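Local coordinates for protein salt-tolerant glutaminase (Micrococcus luteus, PDB 3AGD) that probably hydrolyses L-glutamine to L-glutamate and ammonium as a member of the glutaminase family, at residues A[40-44]-A[201-206]; A[208-212]-A[268-274]; A[80-84]-A[228-232]. All blocks are in the same frame, centred on the assembly; numbering follows the deposited sequence.

Contact 1: A[40-44]-A[201-206]; sequences GIALA and VKDLAV
Val201 and Ala205, the two helical residues that lie against Ala42, lie one turn apart, joined by the shortest hydrogen bond within the two segments, 3.0 Å from Ala205 N to Val201 O. No hydrogen bond crosses to the strand, and the contact illustrates how small side chains let a helix settle onto a sheet. The branch CG1 of Val201 stands anti to its backbone N (chi1 174°), which lays the methyl over the peptide between Ile41 and Ala42, 3.1 Å from Ala42 N. The same methyl meets the strand methyl tightly, with Val201 CG1 3.4 Å from Ala42 CB, while CG2 rests beside the carbonyl of Gly40. Further along, Ala205 CB touches Ala42 O at 3.5 Å and sits between two strand methyls, 4.0 Å from Ala42 CB and 3.8 Å from Ala44 CB. Ala44 in turn places its CB 3.4 Å from Ala205 O and also reaches the CG2 methyl of Val206. Lys202 takes part only at its root: CG brushes Ala42 CB and the extended chain then leads away. With alanine methyls as the main strand contribution, the short axes approach to 6.8 Å and run at 28° to each other. The alternation of the strand decides the rest. Gly40, Ala42 and Ala44 present one side to helix 201-212, whereas Ile41 and Leu43 point to the other and pack on helix 4-16. Strand 40-44, paired with 50-54 and 273-278, is thus buried between two helical layers, the helix-sheet-helix arrangement of the beta-lactamase-like fold.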
loop_
_atom_site.group_PDB
_atom_site.type_symbol
_atom_site.label_atom_id
_atom_site.label_comp_id
_atom_site.label_asym_id
_atom_site.label_seq_id
_atom_site.Cartn_x
_atom_site.Cartn_y
_atom_site.Cartn_z
ATOM N N GLY A 40 16.756 -2.728 -21.038
ATOM C CA GLY A 40 16.995 -1.530 -20.256
ATOM C C GLY A 40 16.081 -1.426 -19.052
ATOM O O GLY A 40 15.003 -2.026 -19.021
ATOM N N ILE A 41 16.507 -0.652 -18.060
ATOM C CA ILE A 41 15.733 -0.477 -16.844
ATOM C C ILE A 41 15.995 0.901 -16.238
ATOM O O ILE A 41 17.093 1.440 -16.356
ATOM C CB ILE A 41 16.101 -1.564 -15.815
ATOM C CG1 ILE A 41 15.173 -1.482 -14.605
ATOM C CG2 ILE A 41 17.551 -1.391 -15.383
ATOM C CD1 ILE A 41 15.235 -2.717 -13.739
ATOM N N ALA A 42 14.983 1.466 -15.588
ATOM C CA ALA A 42 15.122 2.779 -14.974
ATOM C C ALA A 42 14.187 2.931 -13.787
ATOM O O ALA A 42 13.059 2.428 -13.801
ATOM C CB ALA A 42 14.833 3.871 -16.000
ATOM N N LEU A 43 14.664 3.625 -12.760
ATOM C CA LEU A 43 13.873 3.874 -11.567
ATOM C C LEU A 43 13.814 5.375 -11.349
ATOM O O LEU A 43 14.841 6.043 -11.373
ATOM C CB LEU A 43 14.513 3.220 -10.339
ATOM C CG LEU A 43 14.770 1.710 -10.332
ATOM C CD1 LEU A 43 15.327 1.312 -8.970
ATOM C CD2 LEU A 43 13.490 0.951 -10.620
ATOM N N ALA A 44 12.608 5.900 -11.156
ATOM C CA ALA A 44 12.413 7.323 -10.908
ATOM C C ALA A 44 11.875 7.431 -9.493
ATOM O O ALA A 44 10.826 6.873 -9.179
ATOM C CB ALA A 44 11.419 7.906 -11.895
ATOM N N VAL A 201 12.519 3.541 -21.523
ATOM C CA VAL A 201 12.431 3.022 -20.168
ATOM C C VAL A 201 12.352 4.189 -19.181
ATOM O O VAL A 201 11.568 4.163 -18.227
ATOM C CB VAL A 201 13.670 2.194 -19.826
ATOM C CG1 VAL A 201 13.636 1.791 -18.379
ATOM C CG2 VAL A 201 13.735 0.974 -20.707
ATOM N N LYS A 202 13.174 5.207 -19.421
ATOM C CA LYS A 202 13.219 6.383 -18.563
ATOM C C LYS A 202 11.887 7.119 -18.545
ATOM O O LYS A 202 11.452 7.595 -17.499
ATOM C CB LYS A 202 14.324 7.336 -19.024
ATOM C CG LYS A 202 15.738 6.815 -18.802
ATOM C CD LYS A 202 16.761 7.833 -19.297
ATOM C CE LYS A 202 18.185 7.373 -19.052
ATOM N NZ LYS A 202 19.188 8.383 -19.520
ATOM N N ASP A 203 11.249 7.228 -19.704
ATOM C CA ASP A 203 9.958 7.897 -19.776
ATOM C C ASP A 203 8.967 7.185 -18.861
ATOM O O ASP A 203 8.286 7.818 -18.051
ATOM C CB ASP A 203 9.411 7.882 -21.204
ATOM C CG ASP A 203 10.196 8.769 -22.144
ATOM O OD1 ASP A 203 10.413 9.957 -21.814
ATOM O OD2 ASP A 203 10.581 8.278 -23.222
ATOM N N LEU A 204 8.891 5.864 -18.994
ATOM C CA LEU A 204 7.972 5.070 -18.184
ATOM C C LEU A 204 8.213 5.247 -16.690
ATOM O O LEU A 204 7.270 5.429 -15.924
ATOM C CB LEU A 204 8.080 3.583 -18.542
ATOM C CG LEU A 204 7.385 3.126 -19.826
ATOM C CD1 LEU A 204 7.535 1.620 -19.967
ATOM C CD2 LEU A 204 5.908 3.504 -19.777
ATOM N N ALA A 205 9.477 5.190 -16.280
ATOM C CA ALA A 205 9.825 5.344 -14.871
ATOM C C ALA A 205 9.256 6.647 -14.312
ATOM O O ALA A 205 8.607 6.657 -13.267
ATOM C CB ALA A 205 11.348 5.319 -14.701
ATOM N N VAL A 206 9.493 7.743 -15.021
ATOM C CA VAL A 206 9.016 9.047 -14.581
ATOM C C VAL A 206 7.494 9.123 -14.592
ATOM O O VAL A 206 6.886 9.681 -13.679
ATOM C CB VAL A 206 9.597 10.171 -15.463
ATOM C CG1 VAL A 206 9.042 11.517 -15.026
ATOM C CG2 VAL A 206 11.130 10.165 -15.362
#

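Contact 2: A[208-212]-A[268-274]; sequences GACLA and ALPGRVG
Leu211 joins Ala268 through its root, with Leu211 CB 4.2 Å from Ala268 CB. From there CG swings anti to the carbonyl carbon (chi1 -66°), and the branched end leaves the strand to pack among Val233, Val234 and Met237 of helix 227-240. One side chain thereby bridges sheet and neighbouring helix. Ala268 CB also lies against the carbonyl of its helical partner, 3.5 Å from Gly208 O. Beyond it, the antiparallel strands 264-269 and 273-278 of the central sheet turn back on each other through a type II beta turn, Pro270 and Gly271 at its corners, which leads into a classic beta bulge: Arg272 and Val273 both face Leu269, whose O accepts from both of their nitrogens. Gly271, with positive phi, turns its N-H to the last residue of the helix, and Gly271 N to Ala212 O is a short, nearly straight bond of 2.7 Å (170° at the hydrogen). The donor stands above the carbonyl plane, 38° out of it, and the same oxygen receives a C-H...O contact from Pro270 CA at 3.3 Å. Ala212 CB rests over the face of the hairpin, 3.4 Å from Leu269 O and a little farther from Val273 O. At the other end of the segment the backbones themselves meet: Gly274 CA lies 3.4 Å from Ala209 N, an approach made possible by the absence of a side chain on Gly274.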
loop_
_atom_site.group_PDB
_atom_site.type_symbol
_atom_site.label_atom_id
_atom_site.label_comp_id
_atom_site.label_asym_id
_atom_site.label_seq_id
_atom_site.Cartn_x
_atom_site.Cartn_y
_atom_site.Cartn_z
ATOM N N GLY A 208 5.480 6.616 -14.293
ATOM C CA GLY A 208 5.048 5.788 -13.180
ATOM C C GLY A 208 5.199 6.514 -11.854
ATOM O O GLY A 208 4.324 6.419 -10.988
ATOM N N ALA A 209 6.303 7.243 -11.695
ATOM C CA ALA A 209 6.559 7.995 -10.465
ATOM C C ALA A 209 5.460 9.025 -10.199
ATOM O O ALA A 209 5.087 9.258 -9.049
ATOM C CB ALA A 209 7.915 8.689 -10.545
ATOM N N CYS A 210 4.956 9.648 -11.261
ATOM C CA CYS A 210 3.888 10.634 -11.126
ATOM C C CYS A 210 2.679 9.984 -10.458
ATOM O O CYS A 210 1.935 10.633 -9.721
ATOM C CB CYS A 210 3.478 11.177 -12.500
ATOM S SG CYS A 210 4.628 12.370 -13.254
ATOM N N LEU A 211 2.481 8.698 -10.731
ATOM C CA LEU A 211 1.373 7.964 -10.138
ATOM C C LEU A 211 1.745 7.564 -8.710
ATOM O O LEU A 211 0.934 7.664 -7.800
ATOM C CB LEU A 211 1.062 6.704 -10.959
ATOM C CG LEU A 211 0.518 6.859 -12.384
ATOM C CD1 LEU A 211 0.427 5.482 -13.051
ATOM C CD2 LEU A 211 -0.854 7.528 -12.344
ATOM N N ALA A 212 2.986 7.127 -8.526
ATOM C CA ALA A 212 3.476 6.687 -7.227
ATOM C C ALA A 212 3.462 7.767 -6.151
ATOM O O ALA A 212 3.257 7.467 -4.976
ATOM C CB ALA A 212 4.887 6.125 -7.375
ATOM N N ALA A 268 4.610 1.196 -10.676
ATOM C CA ALA A 268 4.336 2.369 -9.860
ATOM C C ALA A 268 4.020 1.928 -8.437
ATOM O O ALA A 268 2.912 1.478 -8.146
ATOM C CB ALA A 268 3.171 3.154 -10.444
ATOM N N LEU A 269 5.010 2.055 -7.559
ATOM C CA LEU A 269 4.871 1.669 -6.159
ATOM C C LEU A 269 4.678 2.934 -5.326
ATOM O O LEU A 269 5.625 3.691 -5.093
ATOM C CB LEU A 269 6.121 0.911 -5.706
ATOM C CG LEU A 269 6.105 0.406 -4.260
ATOM C CD1 LEU A 269 4.897 -0.498 -4.058
ATOM C CD2 LEU A 269 7.395 -0.337 -3.949
ATOM N N PRO A 270 3.444 3.173 -4.859
ATOM C CA PRO A 270 3.109 4.352 -4.058
ATOM C C PRO A 270 4.121 4.789 -3.012
ATOM O O PRO A 270 4.550 4.001 -2.170
ATOM C CB PRO A 270 1.765 3.976 -3.443
ATOM C CG PRO A 270 1.136 3.170 -4.539
ATOM C CD PRO A 270 2.282 2.272 -4.968
ATOM N N GLY A 271 4.483 6.067 -3.075
ATOM C CA GLY A 271 5.411 6.629 -2.115
ATOM C C GLY A 271 6.868 6.252 -2.267
ATOM O O GLY A 271 7.708 6.751 -1.518
ATOM N N ARG A 272 7.203 5.391 -3.222
ATOM C CA ARG A 272 8.604 5.034 -3.348
ATOM C C ARG A 272 9.276 5.025 -4.704
ATOM O O ARG A 272 10.395 5.513 -4.819
ATOM C CB ARG A 272 8.849 3.715 -2.626
ATOM C CG ARG A 272 8.827 3.928 -1.122
ATOM C CD ARG A 272 8.608 2.659 -0.390
ATOM N NE ARG A 272 7.283 2.106 -0.633
ATOM C CZ ARG A 272 6.972 0.856 -0.325
ATOM N NH1 ARG A 272 7.902 0.083 0.218
ATOM N NH2 ARG A 272 5.752 0.382 -0.551
ATOM N N VAL A 273 8.624 4.512 -5.742
ATOM C CA VAL A 273 9.310 4.480 -7.023
ATOM C C VAL A 273 8.451 4.265 -8.268
ATOM O O VAL A 273 7.406 3.619 -8.223
ATOM C CB VAL A 273 10.413 3.389 -6.974
ATOM C CG1 VAL A 273 9.779 2.009 -7.088
ATOM C CG2 VAL A 273 11.457 3.629 -8.050
ATOM N N GLY A 274 8.905 4.848 -9.374
ATOM C CA GLY A 274 8.244 4.687 -10.655
ATOM C C GLY A 274 9.190 3.760 -11.400
ATOM O O GLY A 274 10.404 3.974 -11.368
#

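Contact 3: A[80-84]-A[228-232]; sequences FAAVD and IVARR
Asp84 and Arg232 meet end-on, each carboxylate oxygen taking one guanidinium nitrogen: Arg232 NH1 binds Asp84 OD1 at 2.8 Å, and Arg232 NH2 binds Asp84 OD2 at 3.0 Å. OD1 uses its syn lone pair, and OD2 is also approached on the syn side. The two flat groups are nearly coplanar, 27° apart, which suits a bidentate salt bridge. The Phe80 ring stands steeply against the guanidinium, 77° between planes, and sets its edge on the face of the cation: Phe80 CE2 lies 3.6 Å above the guanidinium centre, and Arg232 NH2 is 3.4 Å from Phe80 CD2. The ring's far end reaches the other helix, with Phe80 CZ 3.7 Å from Ile228 O and Phe80 CE1 3.8 Å from Val229 CG2. CB and CG of Arg232 pass Phe80 CE2, and the bends at chi2 and chi3 then bring the guanidinium under the ring edge and up to Asp84. Phe80 and Asp84 are one turn apart on helix 80-84, linked by the bond from Asp84 N to Phe80 O, so the ring meets the face and the carboxylate the edge of one guanidinium. NH1 also hydrogen-bonds to the hydroxyl of Tyr71 of helix 67-78. The short helix axes lie 13.5 Å apart, so long side chains rather than close backbone packing join helices 80-84 and 227-240 beside helix 67-78. The ring offers its edge, so this is no cation-pi stack; the charge of Arg232 is probably balanced mainly by the carboxylate, and the paired bonds fix the rotation of both groups and would tend to keep Asp84 ionised.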
loop_
_atom_site.group_PDB
_atom_site.type_symbol
_atom_site.label_atom_id
_atom_site.label_comp_id
_atom_site.label_asym_id
_atom_site.label_seq_id
_atom_site.Cartn_x
_atom_site.Cartn_y
_atom_site.Cartn_z
ATOM N N PHE A 80 -15.462 11.110 -12.114
ATOM C CA PHE A 80 -15.664 9.699 -11.784
ATOM C C PHE A 80 -17.000 9.079 -12.186
ATOM O O PHE A 80 -17.037 7.977 -12.742
ATOM C CB PHE A 80 -15.449 9.477 -10.285
ATOM C CG PHE A 80 -14.008 9.419 -9.886
ATOM C CD1 PHE A 80 -13.213 10.556 -9.934
ATOM C CD2 PHE A 80 -13.437 8.212 -9.490
ATOM C CE1 PHE A 80 -11.859 10.495 -9.594
ATOM C CE2 PHE A 80 -12.085 8.139 -9.149
ATOM C CZ PHE A 80 -11.293 9.282 -9.201
ATOM N N ALA A 81 -18.097 9.770 -11.902
ATOM C CA ALA A 81 -19.416 9.235 -12.225
ATOM C C ALA A 81 -19.555 8.872 -13.698
ATOM O O ALA A 81 -20.030 7.783 -14.039
ATOM C CB ALA A 81 -20.498 10.235 -11.822
ATOM N N ALA A 82 -19.136 9.786 -14.566
ATOM C CA ALA A 82 -19.219 9.584 -16.005
ATOM C C ALA A 82 -18.368 8.411 -16.481
ATOM O O ALA A 82 -18.798 7.623 -17.323
ATOM C CB ALA A 82 -18.799 10.862 -16.733
ATOM N N VAL A 83 -17.155 8.302 -15.954
ATOM C CA VAL A 83 -16.268 7.215 -16.349
ATOM C C VAL A 83 -16.738 5.883 -15.773
ATOM O O VAL A 83 -16.754 4.869 -16.474
ATOM C CB VAL A 83 -14.814 7.481 -15.889
ATOM C CG1 VAL A 83 -13.910 6.324 -16.301
ATOM C CG2 VAL A 83 -14.309 8.777 -16.500
ATOM N N ASP A 84 -17.136 5.886 -14.504
ATOM C CA ASP A 84 -17.577 4.652 -13.865
ATOM C C ASP A 84 -18.840 4.062 -14.477
ATOM O O ASP A 84 -19.106 2.874 -14.319
ATOM C CB ASP A 84 -17.760 4.861 -12.361
ATOM C CG ASP A 84 -16.438 5.058 -11.644
ATOM O OD1 ASP A 84 -15.381 4.916 -12.298
ATOM O OD2 ASP A 84 -16.448 5.351 -10.428
ATOM N N ILE A 228 -6.627 11.683 -5.762
ATOM C CA ILE A 228 -7.715 10.712 -5.828
ATOM C C ILE A 228 -7.759 9.990 -7.182
ATOM O O ILE A 228 -8.167 8.830 -7.260
ATOM C CB ILE A 228 -9.080 11.383 -5.537
ATOM C CG1 ILE A 228 -10.152 10.313 -5.351
ATOM C CG2 ILE A 228 -9.456 12.334 -6.669
ATOM C CD1 ILE A 228 -11.525 10.872 -5.023
ATOM N N VAL A 229 -7.336 10.670 -8.247
ATOM C CA VAL A 229 -7.315 10.053 -9.574
ATOM C C VAL A 229 -6.133 9.093 -9.647
ATOM O O VAL A 229 -6.251 7.978 -10.160
ATOM C CB VAL A 229 -7.169 11.110 -10.699
ATOM C CG1 VAL A 229 -6.729 10.431 -11.995
ATOM C CG2 VAL A 229 -8.505 11.833 -10.914
ATOM N N ALA A 230 -4.990 9.533 -9.131
ATOM C CA ALA A 230 -3.793 8.705 -9.142
ATOM C C ALA A 230 -4.050 7.407 -8.374
ATOM O O ALA A 230 -3.679 6.323 -8.825
ATOM C CB ALA A 230 -2.630 9.465 -8.520
ATOM N N ARG A 231 -4.702 7.526 -7.221
ATOM C CA ARG A 231 -5.008 6.372 -6.380
ATOM C C ARG A 231 -5.895 5.354 -7.089
ATOM O O ARG A 231 -5.707 4.145 -6.944
ATOM C CB ARG A 231 -5.696 6.824 -5.089
ATOM C CG ARG A 231 -4.759 7.170 -3.940
ATOM C CD ARG A 231 -5.571 7.592 -2.722
ATOM N NE ARG A 231 -6.905 7.000 -2.767
ATOM C CZ ARG A 231 -8.039 7.690 -2.683
ATOM N NH1 ARG A 231 -8.010 9.009 -2.536
ATOM N NH2 ARG A 231 -9.204 7.065 -2.780
ATOM N N ARG A 232 -6.871 5.850 -7.840
ATOM C CA ARG A 232 -7.784 4.982 -8.570
ATOM C C ARG A 232 -7.025 4.230 -9.654
ATOM O O ARG A 232 -7.252 3.042 -9.882
ATOM C CB ARG A 232 -8.912 5.815 -9.201
ATOM C CG ARG A 232 -9.695 5.104 -10.313
ATOM C CD ARG A 232 -10.453 3.875 -9.826
ATOM N NE ARG A 232 -11.695 4.200 -9.126
ATOM C CZ ARG A 232 -12.810 4.630 -9.717
ATOM N NH1 ARG A 232 -12.860 4.794 -11.034
ATOM N NH2 ARG A 232 -13.887 4.888 -8.989
#

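In the fold
From the N terminus, strand 40-44 opens the longest loop, which contact 1 closes at 201-206 after 156 intervening residues. Segment 80-84 lies within that span but waits for 228-232, so contact 3 crosses contact 1. Contact 2 starts at 208-212, after contact 1 has closed, and ends at 268-274, so those two run in series while contact 2 also crosses contact 3. Contacts 1 and 2 share helix 201-212 and fix its two ends to neighbouring strands of the central antiparallel sheet. Contact 3 lies about 25 Å from contact 1, centre to centre, and ties helix 227-240 to the helical region around 80-84; Leu211 and Ala230 link it to contact 2.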